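Ankyrin repeat-containing protein YAR1 (Saccharomyces cerevisiae, PDB 4BSZ) is an ankyrin-repeat protein required for a normal rate of cell proliferation in yeast and binds unfolded proteins. Local coordinates at residues B[110-115]-B[145-150]. Residues are numbered along the deposited sequence; the frame is centred on the assembly and turned at random.
Sequences VVKLLC and ETYFLK
Two aromatic rings of segment 145-150, those of Y147 and F148, carry the contact with V111, K112 and C115 of segment 110-115. The axes of the two segments run 24° apart in the same N-to-C sense and come within 11.1 Å. That spacing is bridged by side chains, and no hydrogen bond joins the segments.

The CH-pi evidence lies at K112. Its CG sits 4.1 Å from the centroid of the Y147 ring and 24° off the ring normal, over one face but displaced toward the rim, and the extended chain beyond it brings CE of K112 to CD1 of Y147, 4.1 Å away. The ring of Y147 is aimed at helix 108-117 because its CG points opposite the backbone N (chi1 162°).

Apolar packing centres on V111, whose CG1 is 3.8 Å from both CE2 of Y147 and CE1 of F148, meeting the two rings obliquely. One turn on from V111, C115 adds two contacts: its CB lies at the Y147 ring edge, near the hydroxyl, while its SG makes a sulfur-aromatic contact with the edge of F148, 5.5 Å from the centroid.

Helix 98-104 extends this interface, with A102 against V111, L99 against C115 and S103 against F148. The Y147 hydroxyl is hydrogen-bonded to D116 and K151, just beyond the two segments.

Segment 110-115 lies in the ankyrin repeat of residues 94-123, and the near-parallel packing matches the side-by-side stacking of helices in an ankyrin array. Chemically, cohesion between the segments is dispersive and aromatic, while polar bonds at the Y147 hydroxyl would restrict movement of its ring.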
loop_
_atom_site.group_PDB
_atom_site.type_symbol
_atom_site.label_atom_id
_atom_site.label_comp_id
_atom_site.label_asym_id
_atom_site.label_seq_id
_atom_site.Cartn_x
_atom_site.Cartn_y
_atom_site.Cartn_z
ATOM N N VAL B 110 -2.993 42.534 -11.524
ATOM C CA VAL B 110 -1.708 42.960 -12.052
ATOM C C VAL B 110 -1.102 41.866 -12.918
ATOM O O VAL B 110 -0.574 42.135 -14.003
ATOM C CB VAL B 110 -0.741 43.290 -10.909
ATOM C CG1 VAL B 110 0.682 43.343 -11.412
ATOM C CG2 VAL B 110 -1.141 44.598 -10.254
ATOM N N VAL B 111 -1.195 40.630 -12.430
ATOM C CA VAL B 111 -0.608 39.481 -13.108
ATOM C C VAL B 111 -1.254 39.220 -14.463
ATOM O O VAL B 111 -0.556 39.001 -15.459
ATOM C CB VAL B 111 -0.669 38.221 -12.229
ATOM C CG1 VAL B 111 -0.267 36.981 -13.027
ATOM C CG2 VAL B 111 0.223 38.396 -10.995
ATOM N N LYS B 112 -2.581 39.256 -14.509
ATOM C CA LYS B 112 -3.281 39.114 -15.780
ATOM C C LYS B 112 -2.910 40.255 -16.736
ATOM O O LYS B 112 -2.735 40.042 -17.931
ATOM C CB LYS B 112 -4.789 39.058 -15.569
ATOM C CG LYS B 112 -5.277 37.764 -14.977
ATOM C CD LYS B 112 -6.790 37.741 -14.944
ATOM C CE LYS B 112 -7.317 36.416 -14.414
ATOM N NZ LYS B 112 -8.810 36.366 -14.446
ATOM N N LEU B 113 -2.778 41.463 -16.205
ATOM C CA LEU B 113 -2.380 42.589 -17.030
ATOM C C LEU B 113 -0.980 42.372 -17.600
ATOM O O LEU B 113 -0.763 42.537 -18.797
ATOM C CB LEU B 113 -2.424 43.880 -16.221
ATOM C CG LEU B 113 -2.182 45.183 -16.975
ATOM C CD1 LEU B 113 -3.180 45.358 -18.106
ATOM C CD2 LEU B 113 -2.284 46.321 -15.999
ATOM N N LEU B 114 -0.038 41.988 -16.744
ATOM C CA LEU B 114 1.344 41.758 -17.167
ATOM C C LEU B 114 1.486 40.643 -18.200
ATOM O O LEU B 114 2.296 40.735 -19.123
ATOM C CB LEU B 114 2.227 41.447 -15.956
ATOM C CG LEU B 114 2.519 42.617 -15.019
ATOM C CD1 LEU B 114 3.396 42.195 -13.863
ATOM C CD2 LEU B 114 3.192 43.713 -15.815
ATOM N N CYS B 115 0.698 39.587 -18.050
ATOM C CA CYS B 115 0.883 38.404 -18.879
ATOM C C CYS B 115 -0.001 38.366 -20.123
ATOM O O CYS B 115 0.415 37.849 -21.156
ATOM C CB CYS B 115 0.686 37.143 -18.042
ATOM S SG CYS B 115 1.832 37.014 -16.652
ATOM N N GLU B 145 -1.571 31.110 -9.017
ATOM C CA GLU B 145 -0.936 29.886 -9.470
ATOM C C GLU B 145 -1.813 29.130 -10.456
ATOM O O GLU B 145 -1.324 28.580 -11.445
ATOM C CB GLU B 145 -0.554 28.998 -8.278
ATOM C CG GLU B 145 0.157 27.704 -8.655
ATOM C CD GLU B 145 1.531 27.918 -9.296
ATOM O OE1 GLU B 145 1.973 29.072 -9.473
ATOM O OE2 GLU B 145 2.180 26.907 -9.624
ATOM N N THR B 146 -3.113 29.120 -10.200
ATOM C CA THR B 146 -4.019 28.399 -11.075
ATOM C C THR B 146 -4.096 29.107 -12.421
ATOM O O THR B 146 -4.224 28.463 -13.465
ATOM C CB THR B 146 -5.399 28.227 -10.443
ATOM O OG1 THR B 146 -5.260 27.524 -9.202
ATOM C CG2 THR B 146 -6.304 27.425 -11.356
ATOM N N TYR B 147 -3.979 30.433 -12.396
ATOM C CA TYR B 147 -3.964 31.221 -13.629
ATOM C C TYR B 147 -2.765 30.854 -14.497
ATOM O O TYR B 147 -2.892 30.702 -15.713
ATOM C CB TYR B 147 -3.941 32.722 -13.320
ATOM C CG TYR B 147 -3.502 33.558 -14.500
ATOM C CD1 TYR B 147 -4.380 33.851 -15.536
ATOM C CD2 TYR B 147 -2.207 34.044 -14.585
ATOM C CE1 TYR B 147 -3.978 34.603 -16.617
ATOM C CE2 TYR B 147 -1.794 34.794 -15.664
ATOM C CZ TYR B 147 -2.682 35.075 -16.677
ATOM O OH TYR B 147 -2.263 35.836 -17.755
ATOM N N PHE B 148 -1.600 30.733 -13.862
ATOM C CA PHE B 148 -0.379 30.364 -14.562
ATOM C C PHE B 148 -0.526 29.000 -15.240
ATOM O O PHE B 148 -0.168 28.831 -16.403
ATOM C CB PHE B 148 0.812 30.339 -13.595
ATOM C CG PHE B 148 1.381 31.704 -13.267
ATOM C CD1 PHE B 148 1.331 32.743 -14.181
ATOM C CD2 PHE B 148 1.984 31.935 -12.037
ATOM C CE1 PHE B 148 1.861 33.991 -13.866
ATOM C CE2 PHE B 148 2.512 33.181 -11.718
ATOM C CZ PHE B 148 2.451 34.205 -12.629
ATOM N N LEU B 149 -1.065 28.031 -14.517
ATOM C CA LEU B 149 -1.131 26.669 -15.034
ATOM C C LEU B 149 -2.115 26.491 -16.208
ATOM O O LEU B 149 -1.970 25.553 -17.004
ATOM C CB LEU B 149 -1.406 25.668 -13.900
ATOM C CG LEU B 149 -0.377 25.654 -12.753
ATOM C CD1 LEU B 149 -0.770 24.662 -11.679
ATOM C CD2 LEU B 149 1.016 25.349 -13.257
ATOM N N LYS B 150 -3.097 27.392 -16.314
ATOM C CA LYS B 150 -4.028 27.430 -17.449
ATOM C C LYS B 150 -3.392 28.129 -18.631
ATOM O O LYS B 150 -3.396 27.626 -19.748
ATOM C CB LYS B 150 -5.304 28.191 -17.082
ATOM C CG LYS B 150 -6.334 27.375 -16.329
ATOM C CD LYS B 150 -7.341 28.266 -15.627
ATOM C CE LYS B 150 -8.438 27.438 -14.976
ATOM N NZ LYS B 150 -9.483 28.296 -14.348
#